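Local structure of malonyl CoA-acyl carrier protein transacylase (Bartonella henselae, 3QAT) at residues 59-64 with 126-131; 225-230 with 248-253; 289-294 with 298-303. The protein probably catalyses transfer of the malonyl group from malonyl-CoA to acyl carrier protein, supplying malonyl units for fatty acid biosynthesis. All blocks are in the same frame, centred on the assembly; numbering follows the deposited sequence. Where two conformers were deposited one is given.

Contact 1: residues 59-64 with 126-131; sequences LTLTAN and AMQAAV
Gln-128, near the end of helix 113-129, reaches across to Thr-62 in the first turn of helix 62-82, and these two residues account for most of the surface shared here. Gln-128 leaves its helix with CG anti to the backbone N (chi1 -174°) and then bends at chi2, which brings the amide over the start of the other helix. Its NE2 lies 3.7 Å from CG2 of Thr-62, the two side chains running past one another in opposite directions. Leu-61, the N-cap residue, adds a looser touch, CD2 to Gln-128 NE2 at 4.2 Å. The polar link goes through one water. It accepts from Gln-128 NE2 at 2.6 Å and from Ala-63 N at 3.0 Å, a backbone N-H of the helix's first turn, where no preceding turn supplies a carbonyl. Thr-62 thus offers its methyl to Gln-128, while its OG1 is hydrogen-bonded to Gln-66 and Gln-14. Arg-121, about two turns earlier on helix 113-129, donates to Ala-63 O and joins the same two helices a second time. The Thr-62 side chain is close to the probable GxSxG nucleophile elbow but makes no contact with it. The water therefore links the first turn of helix 62-82 to the last turn of helix 113-129, among the helices that surround this elbow in the acyltransferase fold.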
loop_
_atom_site.group_PDB
_atom_site.type_symbol
_atom_site.label_atom_id
_atom_site.label_comp_id
_atom_site.label_asym_id
_atom_site.label_seq_id
_atom_site.Cartn_x
_atom_site.Cartn_y
_atom_site.Cartn_z
ATOM N N LEU A 59 -15.371 5.440 -4.715
ATOM C CA LEU A 59 -13.906 5.436 -4.850
ATOM C C LEU A 59 -13.229 4.546 -3.813
ATOM O O LEU A 59 -12.194 3.938 -4.097
ATOM C CB LEU A 59 -13.372 6.870 -4.719
ATOM C CG LEU A 59 -11.857 7.062 -4.822
ATOM C CD1 LEU A 59 -11.288 6.508 -6.138
ATOM C CD2 LEU A 59 -11.482 8.541 -4.661
ATOM N N THR A 60 -13.807 4.462 -2.621
ATOM C CA THR A 60 -13.194 3.719 -1.521
ATOM C C THR A 60 -13.342 2.202 -1.711
ATOM O O THR A 60 -12.517 1.451 -1.182
ATOM C CB THR A 60 -13.781 4.239 -0.190
ATOM O OG1 THR A 60 -13.243 5.551 0.025
ATOM C CG2 THR A 60 -13.424 3.371 1.010
ATOM N N LEU A 61 -14.362 1.756 -2.457
ATOM C CA LEU A 61 -14.465 0.307 -2.752
ATOM C C LEU A 61 -13.093 -0.150 -3.235
ATOM O O LEU A 61 -12.482 0.475 -4.116
ATOM C CB LEU A 61 -15.487 0.061 -3.842
ATOM C CG LEU A 61 -16.933 0.348 -3.439
ATOM C CD1 LEU A 61 -17.760 0.163 -4.690
ATOM C CD2 LEU A 61 -17.359 -0.605 -2.333
ATOM N N THR A 62 -12.608 -1.245 -2.649
ATOM C CA THR A 62 -11.213 -1.645 -2.915
ATOM C C THR A 62 -10.934 -1.959 -4.412
ATOM O O THR A 62 -9.830 -1.669 -4.902
ATOM C CB THR A 62 -10.770 -2.754 -1.954
ATOM O OG1 THR A 62 -9.328 -2.878 -1.977
ATOM C CG2 THR A 62 -11.471 -4.050 -2.297
ATOM N N ALA A 63 -11.943 -2.428 -5.151
ATOM C CA ALA A 63 -11.779 -2.656 -6.593
ATOM C C ALA A 63 -11.532 -1.369 -7.371
ATOM O O ALA A 63 -10.976 -1.401 -8.470
ATOM C CB ALA A 63 -12.968 -3.407 -7.168
ATOM N N ASN A 64 -11.935 -0.231 -6.783
ATOM C CA ASN A 64 -11.620 1.086 -7.347
ATOM C C ASN A 64 -10.375 1.731 -6.750
ATOM O O ASN A 64 -9.508 2.228 -7.492
ATOM C CB ASN A 64 -12.841 2.002 -7.238
ATOM C CG ASN A 64 -13.975 1.490 -8.078
ATOM O OD1 ASN A 64 -13.753 0.825 -9.109
ATOM N ND2 ASN A 64 -15.203 1.747 -7.643
ATOM N N ALA A 126 -11.094 -9.683 -6.027
ATOM C CA ALA A 126 -10.939 -10.968 -5.324
ATOM C C ALA A 126 -11.008 -10.765 -3.823
ATOM O O ALA A 126 -11.605 -11.573 -3.103
ATOM C CB ALA A 126 -9.653 -11.663 -5.711
ATOM N N MET A 127 -10.427 -9.662 -3.356
ATOM C CA MET A 127 -10.504 -9.321 -1.918
ATOM C C MET A 127 -11.929 -8.984 -1.453
ATOM O O MET A 127 -12.356 -9.472 -0.394
ATOM C CB MET A 127 -9.545 -8.185 -1.616
ATOM C CG MET A 127 -8.118 -8.666 -1.664
ATOM S SD MET A 127 -6.980 -7.314 -1.364
ATOM C CE MET A 127 -5.525 -8.223 -1.269
ATOM N N GLN A 128 -12.657 -8.192 -2.237
ATOM C CA GLN A 128 -14.038 -7.817 -1.900
ATOM C C GLN A 128 -14.893 -9.084 -1.768
ATOM O O GLN A 128 -15.795 -9.139 -0.919
ATOM C CB GLN A 128 -14.628 -6.857 -2.955
ATOM C CG GLN A 128 -16.049 -6.268 -2.634
ATOM C CD GLN A 128 -16.042 -5.097 -1.632
ATOM O OE1 GLN A 128 -16.837 -5.078 -0.680
ATOM N NE2 GLN A 128 -15.157 -4.114 -1.844
ATOM N N ALA A 129 -14.583 -10.101 -2.582
ATOM C CA ALA A 129 -15.400 -11.333 -2.694
ATOM C C ALA A 129 -14.953 -12.513 -1.819
ATOM O O ALA A 129 -15.645 -13.531 -1.759
ATOM C CB ALA A 129 -15.478 -11.777 -4.174
ATOM N N ALA A 130 -13.803 -12.395 -1.163
ATOM C CA ALA A 130 -13.178 -13.519 -0.465
ATOM C C ALA A 130 -14.069 -14.142 0.624
ATOM O O ALA A 130 -14.153 -15.366 0.719
ATOM C CB ALA A 130 -11.841 -13.103 0.139
ATOM N N VAL A 131 -14.688 -13.299 1.447
ATOM C CA VAL A 131 -15.557 -13.797 2.520
ATOM C C VAL A 131 -16.934 -13.176 2.385
ATOM O O VAL A 131 -17.093 -12.035 1.935
ATOM C CB VAL A 131 -14.991 -13.578 3.970
ATOM C CG1 VAL A 131 -13.479 -13.786 4.003
ATOM C CG2 VAL A 131 -15.355 -12.193 4.505
HETATM O O HOH W 1 -14.566 -3.447 -4.265
#

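Contact 2: residues 225-230 with 248-253; sequences VNKTAP and RIVSLL
Lys-227 and Pro-230, both on the loop that follows helix 212-224, lay their side chains against Val-250 and Ile-249 of helix 246-258, an apolar loop-on-helix contact in the large α/β subdomain of the acyltransferase fold. Two separate pairs make it. In the first, the aliphatic chain of Lys-227 passes across the Val-250 side chain at about a right angle. CG2 of Val-250 sits against the far methylenes, 3.7 Å from Lys-227 CD and 3.8 Å from Lys-227 CE. CG1 of Val-250 stands anti to the backbone N (chi1 158°), which leaves CG2 as the branch that meets the lysine. In the second pair Ile-249 points its long branch end-on at the pyrrolidine of Pro-230, and only the terminal methyl arrives at the ring. Lys-227 pairs with Val-250 and Pro-230 with Ile-249, so the order of the pairs along the loop is the reverse of that along the helix. The helix side is backed by other parts of the subdomain: Ile-249 also touches Leu-105 of helix 100-107, and Val-250 touches Leu-222 of helix 212-224. The loop is held in place by backbone bonds between Thr-228 and Thr-110, and Pro-230 packs on Ala-108 and Thr-110 as well. At the ring itself, the CD1 methyl of Ile-249 lies 3.7 Å from Pro-230 CD and 3.9 Å from Pro-230 CG, touching the side of the pyrrolidine formed by these two methylenes.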
loop_
_atom_site.group_PDB
_atom_site.type_symbol
_atom_site.label_atom_id
_atom_site.label_comp_id
_atom_site.label_asym_id
_atom_site.label_seq_id
_atom_site.Cartn_x
_atom_site.Cartn_y
_atom_site.Cartn_z
ATOM N N VAL A 225 1.250 -12.864 -16.284
ATOM C CA VAL A 225 1.655 -11.516 -16.656
ATOM C C VAL A 225 3.134 -11.457 -17.026
ATOM O O VAL A 225 3.974 -12.106 -16.384
ATOM C CB VAL A 225 1.323 -10.498 -15.496
ATOM C CG1 VAL A 225 2.222 -10.663 -14.290
ATOM C CG2 VAL A 225 1.352 -9.094 -15.998
ATOM N N ASN A 226 3.463 -10.663 -18.046
ATOM C CA ASN A 226 4.873 -10.359 -18.305
ATOM C C ASN A 226 5.501 -9.647 -17.126
ATOM O O ASN A 226 4.895 -8.726 -16.533
ATOM C CB ASN A 226 5.019 -9.471 -19.534
ATOM C CG ASN A 226 4.706 -10.202 -20.806
ATOM O OD1 ASN A 226 5.048 -11.375 -20.964
ATOM N ND2 ASN A 226 4.059 -9.507 -21.740
ATOM N N LYS A 227 6.690 -10.099 -16.755
ATOM C CA LYS A 227 7.401 -9.473 -15.652
ATOM C C LYS A 227 8.905 -9.446 -15.905
ATOM O O LYS A 227 9.460 -10.310 -16.620
ATOM C CB LYS A 227 7.079 -10.152 -14.316
ATOM C CG LYS A 227 7.577 -11.571 -14.182
ATOM C CD LYS A 227 6.949 -12.256 -12.990
ATOM C CE LYS A 227 7.551 -13.650 -12.785
ATOM N NZ LYS A 227 7.259 -14.606 -13.930
ATOM N N THR A 228 9.528 -8.423 -15.330
ATOM C CA THR A 228 10.970 -8.233 -15.373
ATOM C C THR A 228 11.479 -7.909 -13.968
ATOM O O THR A 228 10.739 -7.337 -13.158
ATOM C CB THR A 228 11.366 -7.061 -16.302
ATOM O OG1 THR A 228 10.476 -6.995 -17.430
ATOM C CG2 THR A 228 12.794 -7.260 -16.799
ATOM N N ALA A 229 12.732 -8.249 -13.682
ATOM C CA ALA A 229 13.352 -7.870 -12.399
ATOM C C ALA A 229 13.263 -6.352 -12.236
ATOM O O ALA A 229 13.531 -5.601 -13.186
ATOM C CB ALA A 229 14.847 -8.330 -12.347
ATOM N N PRO A 230 12.881 -5.875 -11.035
ATOM C CA PRO A 230 12.830 -4.417 -10.857
ATOM C C PRO A 230 14.218 -3.778 -10.960
ATOM O O PRO A 230 15.224 -4.411 -10.594
ATOM C CB PRO A 230 12.271 -4.251 -9.434
ATOM C CG PRO A 230 12.724 -5.502 -8.721
ATOM C CD PRO A 230 12.586 -6.603 -9.792
ATOM N N ARG A 248 10.479 -14.882 -7.182
ATOM C CA ARG A 248 10.307 -14.772 -5.736
ATOM C C ARG A 248 9.345 -13.637 -5.393
ATOM O O ARG A 248 8.508 -13.790 -4.513
ATOM C CB ARG A 248 11.629 -14.529 -5.023
ATOM C CG ARG A 248 11.439 -14.441 -3.526
ATOM C CD ARG A 248 12.732 -14.641 -2.798
ATOM N NE ARG A 248 12.699 -13.954 -1.515
ATOM C CZ ARG A 248 12.198 -14.463 -0.389
ATOM N NH1 ARG A 248 11.666 -15.686 -0.370
ATOM N NH2 ARG A 248 12.244 -13.760 0.727
ATOM N N ILE A 249 9.475 -12.515 -6.090
ATOM C CA ILE A 249 8.557 -11.371 -5.876
ATOM C C ILE A 249 7.095 -11.797 -6.095
ATOM O O ILE A 249 6.239 -11.435 -5.289
ATOM C CB ILE A 249 8.942 -10.169 -6.743
ATOM C CG1 ILE A 249 10.223 -9.536 -6.185
ATOM C CG2 ILE A 249 7.797 -9.137 -6.832
ATOM C CD1 ILE A 249 10.924 -8.560 -7.128
ATOM N N VAL A 250 6.816 -12.583 -7.140
ATOM C CA VAL A 250 5.449 -13.089 -7.340
ATOM C C VAL A 250 4.994 -13.895 -6.123
ATOM O O VAL A 250 3.876 -13.706 -5.620
ATOM C CB VAL A 250 5.308 -13.910 -8.665
ATOM C CG1 VAL A 250 4.090 -14.860 -8.623
ATOM C CG2 VAL A 250 5.237 -12.957 -9.843
ATOM N N SER A 251 5.865 -14.775 -5.606
ATOM C CA SER A 251 5.496 -15.596 -4.468
ATOM C C SER A 251 5.185 -14.722 -3.244
ATOM O O SER A 251 4.209 -14.957 -2.532
ATOM C CB SER A 251 6.612 -16.601 -4.167
ATOM O OG SER A 251 6.327 -17.332 -2.995
ATOM N N LEU A 252 6.006 -13.708 -3.032
ATOM C CA LEU A 252 5.827 -12.787 -1.909
ATOM C C LEU A 252 4.581 -11.916 -2.023
ATOM O O LEU A 252 3.974 -11.618 -1.000
ATOM C CB LEU A 252 7.061 -11.914 -1.718
ATOM C CG LEU A 252 8.358 -12.640 -1.349
ATOM C CD1 LEU A 252 9.507 -11.670 -1.546
ATOM C CD2 LEU A 252 8.333 -13.163 0.101
ATOM N N LEU A 253 4.214 -11.537 -3.255
ATOM C CA LEU A 253 2.922 -10.826 -3.470
ATOM C C LEU A 253 1.718 -11.717 -3.107
ATOM O O LEU A 253 0.732 -11.228 -2.520
ATOM C CB LEU A 253 2.799 -10.326 -4.907
ATOM C CG LEU A 253 3.780 -9.228 -5.332
ATOM C CD1 LEU A 253 3.597 -8.985 -6.819
ATOM C CD2 LEU A 253 3.505 -7.934 -4.567
#

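Contact 3: residues 289-294 with 298-303; sequences GLARRI and IKALTV
Ala-291 and Arg-292 of helix 286-294 meet Ile-298 and Ala-300 in a helix-on-strand contact at the edge of the parallel sheet, where strand 299-303 is outermost. Small side chains let the two backbones come close: the CA atoms of Ala-291 and Ala-300 are 6.6 Å apart. Between them the CB methyls of Ala-291 and Ala-300 touch at 4.0 Å. Ile-298, just before the strand, brings its CD1 methyl to within 4.1 Å of Ala-291 CB and so joins the same apolar patch. Arg-292 adds the polar part of the contact. Its CG is anti to the carbonyl carbon (chi1 -65°), and the extended chain from there to NE runs alongside Ala-300, with CG 4.0 Å from Ala-300 CB. The guanidinium then meets the strand backbone at its edge. NH2 of Arg-292 donates to Ala-300 O at 2.6 Å through a bent bond, 137° at the hydrogen. The carbonyl is approached almost head-on, with a C=O...N angle of 160°, although its oxygen is tilted somewhat out of the guanidinium plane. A water accepts from Arg-292 NE and, at 2.9 Å, from Ala-300 N. Both backbone polar atoms of Ala-300 are thereby met on this side of the strand, whereas Lys-299, Leu-301 and Val-303 bond to the neighbouring strand 275-281. Ala-291 and Ile-298 also rest on Leu-278 of that strand, extending the apolar layer beneath the helix. The arrangement is the second half of a beta-alpha-beta crossover, in which strand 275-281, helix 286-294 and strand 299-303 complete the edge of the parallel sheet of the acyltransferase core.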
loop_
_atom_site.group_PDB
_atom_site.type_symbol
_atom_site.label_atom_id
_atom_site.label_comp_id
_atom_site.label_asym_id
_atom_site.label_seq_id
_atom_site.Cartn_x
_atom_site.Cartn_y
_atom_site.Cartn_z
ATOM N N GLY A 289 3.361 10.480 7.696
ATOM C CA GLY A 289 2.969 10.545 9.123
ATOM C C GLY A 289 3.558 9.374 9.908
ATOM O O GLY A 289 4.132 9.563 10.994
ATOM N N LEU A 290 3.475 8.174 9.338
ATOM C CA LEU A 290 4.051 6.993 9.972
ATOM C C LEU A 290 5.580 7.091 10.079
ATOM O O LEU A 290 6.136 6.768 11.122
ATOM C CB LEU A 290 3.662 5.714 9.230
ATOM C CG LEU A 290 2.183 5.354 9.181
ATOM C CD1 LEU A 290 1.924 4.148 8.285
ATOM C CD2 LEU A 290 1.671 5.060 10.610
ATOM N N ALA A 291 6.229 7.516 8.994
ATOM C CA ALA A 291 7.715 7.558 8.959
ATOM C C ALA A 291 8.236 8.455 10.069
ATOM O O ALA A 291 9.201 8.098 10.762
ATOM C CB ALA A 291 8.249 8.029 7.601
ATOM N N ARG A 292 7.583 9.602 10.263
ATOM C CA ARG A 292 8.014 10.553 11.289
ATOM C C ARG A 292 7.850 10.029 12.717
ATOM O O ARG A 292 8.617 10.427 13.625
ATOM C CB ARG A 292 7.320 11.910 11.087
ATOM C CG ARG A 292 7.740 12.577 9.778
ATOM C CD ARG A 292 7.187 13.993 9.633
ATOM N NE ARG A 292 7.604 14.576 8.358
ATOM C CZ ARG A 292 6.852 15.401 7.633
ATOM N NH1 ARG A 292 5.626 15.727 8.050
ATOM N NH2 ARG A 292 7.308 15.878 6.476
ATOM N N ARG A 293 6.885 9.133 12.915
ATOM C CA ARG A 293 6.660 8.489 14.212
ATOM C C ARG A 293 7.677 7.374 14.424
ATOM O O ARG A 293 8.144 7.166 15.547
ATOM C CB ARG A 293 5.236 7.952 14.322
ATOM C CG ARG A 293 4.199 9.065 14.496
ATOM C CD ARG A 293 2.771 8.525 14.485
ATOM N NE ARG A 293 1.776 9.602 14.484
ATOM C CZ ARG A 293 1.356 10.250 15.570
ATOM N NH1 ARG A 293 1.834 9.943 16.784
ATOM N NH2 ARG A 293 0.452 11.224 15.447
ATOM N N ILE A 294 8.044 6.679 13.354
ATOM C CA ILE A 294 9.000 5.577 13.443
ATOM C C ILE A 294 10.436 6.045 13.681
ATOM O O ILE A 294 11.175 5.424 14.463
ATOM C CB ILE A 294 8.948 4.710 12.155
ATOM C CG1 ILE A 294 7.583 4.011 12.050
ATOM C CG2 ILE A 294 10.106 3.672 12.136
ATOM C CD1 ILE A 294 7.254 3.499 10.630
ATOM N N ILE A 298 15.090 10.869 10.151
ATOM C CA ILE A 298 14.991 10.831 8.687
ATOM C C ILE A 298 14.157 12.002 8.174
ATOM O O ILE A 298 13.297 12.530 8.877
ATOM C CB ILE A 298 14.395 9.502 8.163
ATOM C CG1 ILE A 298 13.145 9.155 8.962
ATOM C CG2 ILE A 298 15.455 8.390 8.191
ATOM C CD1 ILE A 298 12.279 8.074 8.378
ATOM N N LYS A 299 14.435 12.423 6.955
ATOM C CA LYS A 299 13.615 13.427 6.299
ATOM C C LYS A 299 12.548 12.630 5.557
ATOM O O LYS A 299 12.873 11.712 4.801
ATOM C CB LYS A 299 14.446 14.242 5.312
ATOM N N ALA A 300 11.294 12.963 5.818
ATOM C CA ALA A 300 10.160 12.304 5.157
ATOM C C ALA A 300 9.365 13.383 4.407
ATOM O O ALA A 300 8.921 14.382 5.003
ATOM C CB ALA A 300 9.306 11.619 6.175
ATOM N N LEU A 301 9.188 13.176 3.101
ATOM C CA LEU A 301 8.608 14.195 2.234
ATOM C C LEU A 301 7.520 13.605 1.373
ATOM O O LEU A 301 7.680 12.509 0.842
ATOM C CB LEU A 301 9.680 14.821 1.317
ATOM C CG LEU A 301 10.849 15.539 2.019
ATOM C CD1 LEU A 301 11.839 16.006 0.991
ATOM C CD2 LEU A 301 10.338 16.708 2.858
ATOM N N THR A 302 6.430 14.351 1.235
ATOM C CA THR A 302 5.343 13.961 0.330
ATOM C C THR A 302 5.626 14.453 -1.103
ATOM O O THR A 302 6.164 15.544 -1.312
ATOM C CB THR A 302 3.972 14.486 0.811
ATOM O OG1 THR A 302 4.058 15.874 1.173
ATOM C CG2 THR A 302 3.490 13.695 2.025
ATOM N N VAL A 303 5.225 13.655 -2.090
ATOM C CA VAL A 303 5.356 14.032 -3.514
ATOM C C VAL A 303 4.039 13.796 -4.262
ATOM O O VAL A 303 3.806 12.707 -4.818
ATOM C CB VAL A 303 6.498 13.256 -4.210
ATOM C CG1 VAL A 303 6.857 13.928 -5.508
ATOM C CG2 VAL A 303 7.748 13.183 -3.303
HETATM O O HOH W 2 10.633 15.001 7.813
#

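In the fold
Followed from the N terminus, the three contacts come in series, neither nesting nor crossing. Contact 1 closes a mostly helical loop that carries strand 93-96 and the probable nucleophile elbow, tying helix 62-82 to helix 113-129. The chain next builds most of the small ferredoxin-like subdomain before returning through helix 212-224 to contact 2, which closes a short loop containing the two-stranded hairpin 234-235/242-243 and fastens helix 246-258. Contact 3 closes the tightest turn, three residues, at the edge of the parallel sheet. Contacts 1 and 2 have centres 22 Å apart, whereas contacts 1 and 3 lie on opposite sides of the chain's centre, 28 Å between centres.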